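Local coordinates for protein endoglucanase FnCel5A (Fervidobacterium nodosum, PDB 3NCO) that probably hydrolyses internal beta-1,4-glucosidic bonds of cellulose, as a glycoside hydrolase family 5 endoglucanase, at residues W275-T278 against V279-A283; W233-E236 against Q237-H241; S265-M269 against E270-K274. All coordinates share one frame; numbering follows the deposited sequence.

Contact 1 (W275-T278 against V279-A283); sequences WTKT and VRRIA
Trp275 and Val279, one helical turn apart, meet through an indole face and a single methyl. From CB outward, CG lies anti to the backbone N (chi1 -176°), which carries the Trp275 ring forward along the helix to the next turn. There CE2 and CZ2 lie 3.7 Å, and CD2 and CH2 3.9 Å, from Val279 CG2. The methyl stands over the six-membered ring, 12° off its normal, a CH-pi contact. NE1, on the five-membered ring, donates to the carbonyl of Glu206, while Trp228 meets the indole edge-to-face and Phe210 packs on it. With an alanine here the face over Val279 CG2 would be gone, and the Glu206 carbonyl would probably lose its donor. Val279 N also bonds Trp275 O at 2.9 Å, and the next three amides repeat this i to i+4 pattern. On another side Lys277 CD touches Arg281 NH1 at 3.3 Å, and Lys277 NZ stands 4.0 Å from both Arg280 NH1 and Arg281 NH1. This positive charge is probably eased by water 1, which accepts from Arg280 NH1 and, weakly, Lys277 NZ, and by Glu284, salt-bridged to Arg280. Thr278 CG2 and Ile282 CD1 lie side by side, 3.8 Å apart, against Ile238 of helix 232-252. Val279 rests on Leu258 and Phe261 of barrel strand 256-261, and Thr276 packs on helix 313-318; helix 269-285 thus sits between the barrel wall and two neighbouring helices.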
ATOM      1  N   TRP A 275      -0.534  19.637   2.963  1.00 19.62           N
ATOM      2  CA  TRP A 275      -0.776  18.392   3.725  1.00 19.09           C
ATOM      3  C   TRP A 275       0.175  17.300   3.247  1.00 18.14           C
ATOM      4  O   TRP A 275       0.814  16.627   4.060  1.00 16.47           O
ATOM      5  CB  TRP A 275      -2.255  17.962   3.586  1.00 18.56           C
ATOM      6  CG  TRP A 275      -2.625  16.746   4.404  1.00 17.95           C
ATOM      7  CD1 TRP A 275      -3.140  16.736   5.693  1.00 19.02           C
ATOM      8  CD2 TRP A 275      -2.547  15.369   3.989  1.00 17.83           C
ATOM      9  NE1 TRP A 275      -3.361  15.433   6.096  1.00 17.67           N
ATOM     10  CE2 TRP A 275      -3.002  14.586   5.074  1.00 17.51           C
ATOM     11  CE3 TRP A 275      -2.118  14.728   2.808  1.00 17.70           C
ATOM     12  CZ2 TRP A 275      -3.022  13.185   5.026  1.00 15.36           C
ATOM     13  CZ3 TRP A 275      -2.154  13.323   2.751  1.00 16.19           C
ATOM     14  CH2 TRP A 275      -2.595  12.588   3.867  1.00 16.30           C
ATOM     15  N   THR A 276       0.298  17.159   1.921  1.00 17.86           N
ATOM     16  CA  THR A 276       1.114  16.065   1.382  1.00 17.46           C
ATOM     17  C   THR A 276       2.570  16.221   1.778  1.00 16.73           C
ATOM     18  O   THR A 276       3.241  15.251   2.171  1.00 18.15           O
ATOM     19  CB  THR A 276       0.930  15.967  -0.151  1.00 16.92           C
ATOM     20  OG1 THR A 276      -0.471  15.818  -0.425  1.00 19.34           O
ATOM     21  CG2 THR A 276       1.694  14.757  -0.738  1.00 17.40           C
ATOM     22  N   LYS A 277       3.046  17.475   1.705  1.00 18.62           N
ATOM     23  CA  LYS A 277       4.428  17.763   2.026  1.00 18.99           C
ATOM     24  C   LYS A 277       4.702  17.490   3.488  1.00 18.69           C
ATOM     25  O   LYS A 277       5.748  16.936   3.828  1.00 21.11           O
ATOM     26  CB  LYS A 277       4.685  19.257   1.751  1.00 19.65           C
ATOM     27  CG  LYS A 277       6.061  19.752   2.087  1.00 26.15           C
ATOM     28  CD  LYS A 277       5.999  21.273   1.995  1.00 31.55           C
ATOM     29  CE  LYS A 277       7.269  21.884   1.406  1.00 41.19           C
ATOM     30  NZ  LYS A 277       8.569  21.239   1.818  1.00 43.69           N
ATOM     31  N   THR A 278       3.760  17.877   4.365  1.00 18.77           N
ATOM     32  CA  THR A 278       3.922  17.718   5.806  1.00 18.24           C
ATOM     33  C   THR A 278       3.940  16.230   6.181  1.00 17.76           C
ATOM     34  O   THR A 278       4.783  15.776   6.930  1.00 18.52           O
ATOM     35  CB  THR A 278       2.778  18.436   6.549  1.00 19.92           C
ATOM     36  OG1 THR A 278       2.888  19.846   6.322  1.00 23.01           O
ATOM     37  CG2 THR A 278       2.807  18.181   8.040  1.00 19.70           C
ATOM     38  N   VAL A 279       3.023  15.472   5.616  1.00 17.53           N
ATOM     39  CA  VAL A 279       3.018  14.016   5.851  1.00 17.17           C
ATOM     40  C   VAL A 279       4.327  13.393   5.376  1.00 18.47           C
ATOM     41  O   VAL A 279       4.954  12.618   6.113  1.00 18.58           O
ATOM     42  CB  VAL A 279       1.796  13.341   5.181  1.00 18.66           C
ATOM     43  CG1 VAL A 279       1.960  11.868   5.281  1.00 16.66           C
ATOM     44  CG2 VAL A 279       0.501  13.776   5.895  1.00 18.20           C
ATOM     45  N   ARG A 280       4.763  13.728   4.162  1.00 19.36           N
ATOM     46  CA  ARG A 280       6.043  13.208   3.666  1.00 19.46           C
ATOM     47  C   ARG A 280       7.230  13.545   4.618  1.00 19.48           C
ATOM     48  O   ARG A 280       8.031  12.684   4.960  1.00 19.32           O
ATOM     49  CB  ARG A 280       6.356  13.706   2.255  1.00 20.90           C
ATOM     50  CG  ARG A 280       7.755  13.220   1.838  1.00 24.59           C
ATOM     51  CD  ARG A 280       8.253  13.866   0.565  1.00 24.16           C
ATOM     52  NE  ARG A 280       8.305  15.320   0.653  1.00 34.18           N
ATOM     53  CZ  ARG A 280       9.298  15.981   1.194  1.00 33.71           C
ATOM     54  NH1 ARG A 280       9.304  17.306   1.219  1.00 35.24           N
ATOM     55  NH2 ARG A 280      10.318  15.306   1.685  1.00 39.47           N
ATOM     56  N   ARG A 281       7.346  14.814   5.028  1.00 19.02           N
ATOM     57  CA  ARG A 281       8.456  15.217   5.906  1.00 20.57           C
ATOM     58  C   ARG A 281       8.420  14.492   7.238  1.00 20.17           C
ATOM     59  O   ARG A 281       9.477  14.149   7.777  1.00 21.62           O
ATOM     60  CB  ARG A 281       8.372  16.711   6.203  1.00 22.01           C
ATOM     61  CG  ARG A 281       8.629  17.587   4.989  1.00 25.26           C
ATOM     62  CD  ARG A 281       8.713  19.118   5.370  1.00 28.48           C
ATOM     63  NE  ARG A 281       7.787  19.515   6.462  1.00 42.03           N
ATOM     64  CZ  ARG A 281       6.779  20.416   6.380  1.00 44.64           C
ATOM     65  NH1 ARG A 281       6.506  21.056   5.248  1.00 44.88           N
ATOM     66  NH2 ARG A 281       6.025  20.679   7.457  1.00 42.02           N
ATOM     67  N   ILE A 282       7.225  14.303   7.800  1.00 19.67           N
ATOM     68  CA  ILE A 282       7.119  13.670   9.119  1.00 20.01           C
ATOM     69  C   ILE A 282       7.372  12.156   9.015  1.00 20.38           C
ATOM     70  O   ILE A 282       8.008  11.561   9.901  1.00 20.17           O
ATOM     71  CB  ILE A 282       5.771  13.989   9.802  1.00 21.19           C
ATOM     72  CG1 ILE A 282       5.715  15.500  10.123  1.00 21.01           C
ATOM     73  CG2 ILE A 282       5.545  13.109  11.068  1.00 21.71           C
ATOM     74  CD1 ILE A 282       4.370  15.989  10.706  1.00 23.44           C
ATOM     75  N   ALA A 283       6.940  11.548   7.912  1.00 19.40           N
ATOM     76  CA  ALA A 283       7.318  10.143   7.682  1.00 18.40           C
ATOM     77  C   ALA A 283       8.850  10.038   7.560  1.00 19.76           C
ATOM     78  O   ALA A 283       9.450   9.133   8.133  1.00 19.79           O
ATOM     79  CB  ALA A 283       6.613   9.562   6.407  1.00 18.13           C
TER
HETATM   80  O   HOH W   1       8.136  19.547  -0.850  1.00 30.67           O

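Contact 2 (W233-E236 against Q237-H241); sequences WEVE and QIRNH
Glu236 and Arg239 form the charged part of this surface turn of helix 232-252. Their salt bridge is long, with OE1 of Glu236 3.7 Å from NE of Arg239, and the carboxylate comes to the edge of the guanidinium, the two planes 40° apart. Water 3 joins them, donating to Glu236 OE1 and accepting from Arg239 NE; both bonds are modelled so short that their exact lengths are doubtful. The bend of Glu236 at chi2 (49°) turns its carboxylate toward the following turn, where OE2 also approaches CB of Asn240.

Among the van der Waals contacts, a methyl of Val235 lies alongside the guanidinium, CG1 being 3.5 Å from Arg239 NH2. Gln237 CG meets CE3 of the Trp233 ring at 3.9 Å, an oblique approach in which ring and amide planes stand 68° apart.

Three backbone hydrogen bonds link the two halves: Gln237 N to Trp233 O at 3.1 Å, Arg239 N to Val235 O at 3.0 Å and Asn240 N to Glu236 O at 2.9 Å. Water 2 gives the Trp233 carbonyl a second donor and accepts from Gln237 NE2 at 3.2 Å.

Arg239 has another acid on the adjacent helix, since its NH1 pairs with Glu285. Glu285 is the direct acid partner and Glu236 a longer one linked through water, so the positive charge is probably offset by both.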
ATOM      1  N   TRP A 233      -0.704  23.763  15.033  1.00 27.24           N
ATOM      2  CA  TRP A 233      -1.568  22.743  15.650  1.00 26.98           C
ATOM      3  C   TRP A 233      -1.893  21.619  14.683  1.00 25.76           C
ATOM      4  O   TRP A 233      -1.995  20.453  15.076  1.00 24.96           O
ATOM      5  CB  TRP A 233      -2.853  23.337  16.283  1.00 28.29           C
ATOM      6  CG  TRP A 233      -4.060  23.573  15.361  1.00 28.60           C
ATOM      7  CD1 TRP A 233      -4.351  24.723  14.676  1.00 31.74           C
ATOM      8  CD2 TRP A 233      -5.163  22.665  15.101  1.00 28.81           C
ATOM      9  NE1 TRP A 233      -5.526  24.564  13.974  1.00 31.09           N
ATOM     10  CE2 TRP A 233      -6.043  23.319  14.213  1.00 31.18           C
ATOM     11  CE3 TRP A 233      -5.457  21.347  15.492  1.00 29.63           C
ATOM     12  CZ2 TRP A 233      -7.204  22.705  13.710  1.00 30.71           C
ATOM     13  CZ3 TRP A 233      -6.619  20.742  15.007  1.00 29.41           C
ATOM     14  CH2 TRP A 233      -7.484  21.429  14.127  1.00 30.68           C
ATOM     15  N   GLU A 234      -2.007  21.963  13.402  1.00 25.54           N
ATOM     16  CA  GLU A 234      -2.317  20.982  12.350  1.00 23.96           C
ATOM     17  C   GLU A 234      -1.141  20.030  12.108  1.00 24.18           C
ATOM     18  O   GLU A 234      -1.294  18.785  11.999  1.00 23.70           O
ATOM     19  CB  GLU A 234      -2.666  21.754  11.075  1.00 24.03           C
ATOM     20  CG  GLU A 234      -4.012  22.421  11.166  1.00 24.57           C
ATOM     21  CD  GLU A 234      -4.337  23.233   9.928  1.00 28.12           C
ATOM     22  OE1 GLU A 234      -3.460  24.031   9.507  1.00 30.05           O
ATOM     23  OE2 GLU A 234      -5.453  23.049   9.379  1.00 26.46           O
ATOM     24  N   VAL A 235       0.053  20.604  12.043  1.00 24.99           N
ATOM     25  CA  VAL A 235       1.291  19.805  11.923  1.00 24.67           C
ATOM     26  C   VAL A 235       1.512  18.887  13.150  1.00 24.42           C
ATOM     27  O   VAL A 235       1.871  17.716  13.015  1.00 23.71           O
ATOM     28  CB  VAL A 235       2.510  20.754  11.729  1.00 25.48           C
ATOM     29  CG1 VAL A 235       3.841  19.951  11.625  1.00 24.00           C
ATOM     30  CG2 VAL A 235       2.274  21.663  10.506  1.00 25.80           C
ATOM     31  N   GLU A 236       1.298  19.425  14.343  1.00 25.35           N
ATOM     32  CA  GLU A 236       1.454  18.666  15.569  1.00 25.12           C
ATOM     33  C   GLU A 236       0.460  17.495  15.637  1.00 24.87           C
ATOM     34  O   GLU A 236       0.790  16.433  16.172  1.00 24.94           O
ATOM     35  CB  GLU A 236       1.324  19.598  16.803  1.00 26.87           C
ATOM     36  CG  GLU A 236       1.521  18.862  18.126  1.00 30.71           C
ATOM     37  CD  GLU A 236       2.780  17.981  18.145  1.00 36.15           C
ATOM     38  OE1 GLU A 236       3.845  18.411  17.634  1.00 38.46           O
ATOM     39  OE2 GLU A 236       2.690  16.849  18.669  1.00 36.13           O
ATOM     40  N   GLN A 237      -0.755  17.650  15.100  1.00 24.54           N
ATOM     41  CA  GLN A 237      -1.681  16.484  15.079  1.00 22.83           C
ATOM     42  C   GLN A 237      -1.042  15.309  14.350  1.00 21.99           C
ATOM     43  O   GLN A 237      -1.118  14.162  14.816  1.00 21.74           O
ATOM     44  CB  GLN A 237      -3.044  16.814  14.418  1.00 23.80           C
ATOM     45  CG  GLN A 237      -3.969  17.800  15.196  1.00 25.17           C
ATOM     46  CD  GLN A 237      -4.825  17.072  16.256  1.00 28.66           C
ATOM     47  OE1 GLN A 237      -5.396  15.996  15.963  1.00 31.07           O
ATOM     48  NE2 GLN A 237      -4.903  17.633  17.481  1.00 30.37           N
ATOM     49  N   ILE A 238      -0.404  15.585  13.207  1.00 20.80           N
ATOM     50  CA  ILE A 238       0.216  14.515  12.404  1.00 20.66           C
ATOM     51  C   ILE A 238       1.460  13.957  13.132  1.00 19.04           C
ATOM     52  O   ILE A 238       1.661  12.745  13.214  1.00 19.58           O
ATOM     53  CB  ILE A 238       0.613  14.998  10.988  1.00 20.63           C
ATOM     54  CG1 ILE A 238      -0.649  15.468  10.256  1.00 20.19           C
ATOM     55  CG2 ILE A 238       1.382  13.893  10.171  1.00 20.66           C
ATOM     56  CD1 ILE A 238      -0.369  16.114   8.878  1.00 21.87           C
ATOM     57  N   ARG A 239       2.309  14.845  13.621  1.00 21.02           N
ATOM     58  CA  ARG A 239       3.496  14.404  14.350  1.00 20.97           C
ATOM     59  C   ARG A 239       3.119  13.470  15.523  1.00 20.38           C
ATOM     60  O   ARG A 239       3.776  12.468  15.755  1.00 20.88           O
ATOM     61  CB  ARG A 239       4.283  15.627  14.846  1.00 22.77           C
ATOM     62  CG  ARG A 239       5.671  15.187  15.371  1.00 25.83           C
ATOM     63  CD  ARG A 239       6.542  16.308  15.866  1.00 30.70           C
ATOM     64  NE  ARG A 239       6.394  17.546  15.107  1.00 37.83           N
ATOM     65  CZ  ARG A 239       6.953  17.778  13.926  1.00 40.57           C
ATOM     66  NH1 ARG A 239       7.709  16.848  13.358  1.00 42.65           N
ATOM     67  NH2 ARG A 239       6.774  18.950  13.322  1.00 41.38           N
ATOM     68  N   ASN A 240       2.080  13.834  16.285  1.00 20.34           N
ATOM     69  CA  ASN A 240       1.636  13.052  17.438  1.00 19.99           C
ATOM     70  C   ASN A 240       1.237  11.649  16.935  1.00 18.15           C
ATOM     71  O   ASN A 240       1.564  10.629  17.544  1.00 19.01           O
ATOM     72  CB  ASN A 240       0.468  13.799  18.157  1.00 21.29           C
ATOM     73  CG  ASN A 240      -0.023  13.119  19.463  1.00 26.79           C
ATOM     74  OD1 ASN A 240       0.711  13.029  20.468  1.00 28.87           O
ATOM     75  ND2 ASN A 240      -1.284  12.695  19.463  1.00 28.41           N
ATOM     76  N   HIS A 241       0.475  11.610  15.835  1.00 17.18           N
ATOM     77  CA  HIS A 241       0.060  10.315  15.258  1.00 17.06           C
ATOM     78  C   HIS A 241       1.274   9.437  14.864  1.00 17.83           C
ATOM     79  O   HIS A 241       1.306   8.228  15.135  1.00 18.34           O
ATOM     80  CB  HIS A 241      -0.795  10.585  14.034  1.00 17.80           C
ATOM     81  CG  HIS A 241      -2.112  11.224  14.364  1.00 20.25           C
ATOM     82  ND1 HIS A 241      -2.878  11.866  13.418  1.00 21.94           N
ATOM     83  CD2 HIS A 241      -2.797  11.313  15.531  1.00 20.41           C
ATOM     84  CE1 HIS A 241      -4.002  12.284  13.974  1.00 23.78           C
ATOM     85  NE2 HIS A 241      -3.977  11.962  15.258  1.00 24.77           N
TER
HETATM   86  O   HOH W   2      -2.404  19.676  17.730  1.00 32.62           O
HETATM   87  O   HOH W   3       4.828  19.531  15.599  1.00 41.91           O

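Contact 3 (S265-M269 against E270-K274); sequences SKADM and ESRVK
Asp268 grips Ser271 with both carboxylate oxygens: OD1 takes the hydroxyl OG at 2.7 Å on its syn side, and OD2 takes the backbone N at 3.0 Å with a straight N-H (173°), from above the carboxylate plane. This is the N-cap of helix 269-285. The torsion chi1 of 74°, which sets CG between the backbone N and carbonyl carbon of Asp268, turns the carboxylate toward those groups. Water 5 donates to OD2 and accepts from Glu270 N (2.9 Å), so a further amide of the first turn is served. Ser271 OG is itself fixed by a bond with Trp228 N.

Next to the cap, Arg272 folds back over the preceding loop. CA of Ser265 lies 3.5 Å above the centre of its guanidinium, Ala267 CB touches its CG at 3.7 Å, and CE of selenomethionine Met269 comes within 3.4 Å of NH1. Water 4 joins NH1 to the Ala267 carbonyl, while NE donates to Ala263 O. Further along, Glu270 OE1 holds Lys274 NZ in a salt bridge.

Asp268 at the N-cap, with Glu270 in the first turn, puts negative charge near the helix start, though Glu270 also pairs with Lys274; this probably favours the helix start.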
ATOM      1  N   SER A 265      -8.854  15.052  -4.875  1.00 19.84           N
ATOM      2  CA  SER A 265      -8.808  16.302  -5.683  1.00 21.42           C
ATOM      3  C   SER A 265      -9.956  17.281  -5.451  1.00 21.33           C
ATOM      4  O   SER A 265      -9.886  18.421  -5.915  1.00 23.25           O
ATOM      5  CB  SER A 265      -8.711  15.972  -7.175  1.00 22.46           C
ATOM      6  OG  SER A 265      -9.849  15.179  -7.546  1.00 25.30           O
ATOM      7  N   LYS A 266     -10.991  16.882  -4.725  1.00 20.73           N
ATOM      8  CA  LYS A 266     -12.015  17.880  -4.353  1.00 21.95           C
ATOM      9  C   LYS A 266     -11.585  18.855  -3.229  1.00 22.51           C
ATOM     10  O   LYS A 266     -12.227  19.905  -3.031  1.00 24.52           O
ATOM     11  CB  LYS A 266     -13.382  17.230  -4.099  1.00 23.11           C
ATOM     12  CG  LYS A 266     -13.979  16.618  -5.365  1.00 24.35           C
ATOM     13  CD  LYS A 266     -15.458  16.304  -5.105  1.00 31.51           C
ATOM     14  CE  LYS A 266     -16.140  15.574  -6.266  1.00 34.92           C
ATOM     15  NZ  LYS A 266     -17.503  15.084  -5.820  1.00 36.21           N
ATOM     16  N   ALA A 267     -10.497  18.515  -2.531  1.00 21.03           N
ATOM     17  CA  ALA A 267      -9.793  19.413  -1.622  1.00 22.18           C
ATOM     18  C   ALA A 267      -9.081  20.501  -2.440  1.00 22.18           C
ATOM     19  O   ALA A 267      -8.626  20.271  -3.583  1.00 23.37           O
ATOM     20  CB  ALA A 267      -8.759  18.611  -0.777  1.00 20.87           C
ATOM     21  N   ASP A 268      -8.964  21.703  -1.879  1.00 22.32           N
ATOM     22  CA  ASP A 268      -8.329  22.759  -2.663  1.00 22.62           C
ATOM     23  C   ASP A 268      -6.830  22.447  -2.830  1.00 22.08           C
ATOM     24  O   ASP A 268      -6.213  21.848  -1.945  1.00 21.88           O
ATOM     25  CB  ASP A 268      -8.558  24.124  -2.026  1.00 23.40           C
ATOM     26  CG  ASP A 268      -7.707  24.329  -0.780  1.00 25.10           C
ATOM     27  OD1 ASP A 268      -8.180  23.959   0.317  1.00 28.57           O
ATOM     28  OD2 ASP A 268      -6.587  24.890  -0.912  1.00 27.59           O
HETATM   29  N   MSE A 269      -6.238  22.867  -3.949  1.00 21.83           N
HETATM   30  CA  MSE A 269      -4.896  22.394  -4.279  1.00 21.54           C
HETATM   31  C   MSE A 269      -3.831  22.826  -3.245  1.00 22.18           C
HETATM   32  O   MSE A 269      -2.935  22.027  -2.894  1.00 21.29           O
HETATM   33  CB  MSE A 269      -4.492  22.795  -5.696  1.00 21.71           C
HETATM   34  CG  MSE A 269      -3.121  22.335  -6.135  1.00 22.28           C
HETATM   35 SE   MSE A 269      -3.048  20.374  -6.128  1.00 29.07          SE
HETATM   36  CE  MSE A 269      -4.014  20.015  -7.820  1.00 26.43           C
ATOM     37  N   GLU A 270      -3.879  24.086  -2.815  1.00 22.52           N
ATOM     38  CA  GLU A 270      -2.833  24.525  -1.861  1.00 22.31           C
ATOM     39  C   GLU A 270      -2.876  23.702  -0.589  1.00 20.73           C
ATOM     40  O   GLU A 270      -1.819  23.247  -0.129  1.00 20.60           O
ATOM     41  CB  GLU A 270      -2.795  26.029  -1.571  1.00 24.46           C
ATOM     42  CG  GLU A 270      -1.523  26.387  -0.695  1.00 24.52           C
ATOM     43  CD  GLU A 270      -0.921  27.781  -0.921  1.00 29.18           C
ATOM     44  OE1 GLU A 270       0.206  28.048  -0.368  1.00 28.16           O
ATOM     45  OE2 GLU A 270      -1.555  28.601  -1.637  1.00 30.72           O
ATOM     46  N   SER A 271      -4.086  23.476  -0.056  1.00 21.38           N
ATOM     47  CA  SER A 271      -4.209  22.530   1.078  1.00 21.81           C
ATOM     48  C   SER A 271      -3.613  21.148   0.793  1.00 20.70           C
ATOM     49  O   SER A 271      -2.880  20.607   1.612  1.00 21.30           O
ATOM     50  CB  SER A 271      -5.648  22.383   1.582  1.00 21.52           C
ATOM     51  OG  SER A 271      -6.156  23.609   2.084  1.00 20.83           O
ATOM     52  N   ARG A 272      -3.895  20.591  -0.377  1.00 19.48           N
ATOM     53  CA  ARG A 272      -3.383  19.271  -0.740  1.00 19.11           C
ATOM     54  C   ARG A 272      -1.857  19.266  -0.730  1.00 19.47           C
ATOM     55  O   ARG A 272      -1.197  18.321  -0.222  1.00 18.70           O
ATOM     56  CB  ARG A 272      -3.889  18.889  -2.128  1.00 20.23           C
ATOM     57  CG  ARG A 272      -5.346  18.533  -2.126  1.00 20.24           C
ATOM     58  CD  ARG A 272      -5.844  18.228  -3.501  1.00 21.29           C
ATOM     59  NE  ARG A 272      -5.440  16.895  -3.901  1.00 23.02           N
ATOM     60  CZ  ARG A 272      -5.250  16.503  -5.168  1.00 25.14           C
ATOM     61  NH1 ARG A 272      -5.452  17.348  -6.175  1.00 24.54           N
ATOM     62  NH2 ARG A 272      -4.894  15.228  -5.419  1.00 24.26           N
ATOM     63  N   VAL A 273      -1.299  20.348  -1.290  1.00 19.67           N
ATOM     64  CA  VAL A 273       0.138  20.479  -1.451  1.00 19.88           C
ATOM     65  C   VAL A 273       0.822  20.567  -0.073  1.00 19.69           C
ATOM     66  O   VAL A 273       1.832  19.854   0.167  1.00 20.90           O
ATOM     67  CB  VAL A 273       0.451  21.731  -2.319  1.00 20.92           C
ATOM     68  CG1 VAL A 273       1.908  22.171  -2.126  1.00 21.79           C
ATOM     69  CG2 VAL A 273       0.159  21.436  -3.773  1.00 20.41           C
ATOM     70  N   LYS A 274       0.258  21.412   0.806  1.00 20.28           N
ATOM     71  CA  LYS A 274       0.782  21.556   2.183  1.00 20.78           C
ATOM     72  C   LYS A 274       0.646  20.263   3.015  1.00 20.50           C
ATOM     73  O   LYS A 274       1.586  19.874   3.729  1.00 20.35           O
ATOM     74  CB  LYS A 274       0.092  22.693   2.901  1.00 22.74           C
ATOM     75  CG  LYS A 274       0.533  24.062   2.417  1.00 26.05           C
ATOM     76  CD  LYS A 274      -0.119  25.171   3.279  1.00 31.67           C
ATOM     77  CE  LYS A 274       0.025  26.557   2.647  1.00 39.06           C
ATOM     78  NZ  LYS A 274       1.422  26.809   2.196  1.00 40.98           N
TER
HETATM   79  O   HOH W   4      -7.033  19.786  -6.043  1.00 27.67           O
HETATM   80  O   HOH W   5      -5.673  26.387  -3.205  1.00 28.87           O

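Overall arrangement
The three contacts lie along two neighbouring helices outside the eight-stranded parallel barrel of this TIM-barrel enzyme, all on one side of the chain's centre. Contact 2, on helix 232-252, comes first in sequence; contact 3 then opens helix 269-285, and contact 1 continues directly from it, within the unit formed by strand 256-261, that helix and strand 289-292. Centres of contacts 1 and 3 are about 13 Å apart. Contacts 1 and 2, about 10 Å between centres, touch where Ile282 CD1 meets Ile238 CG2 at 3.7 Å, joining the two helices by apolar packing. Contacts 2 and 3 remain about 7 Å apart at their nearest atoms. In the helix layer, contact 1 thus touches contact 2 through side chains and adjoins contact 3 in sequence.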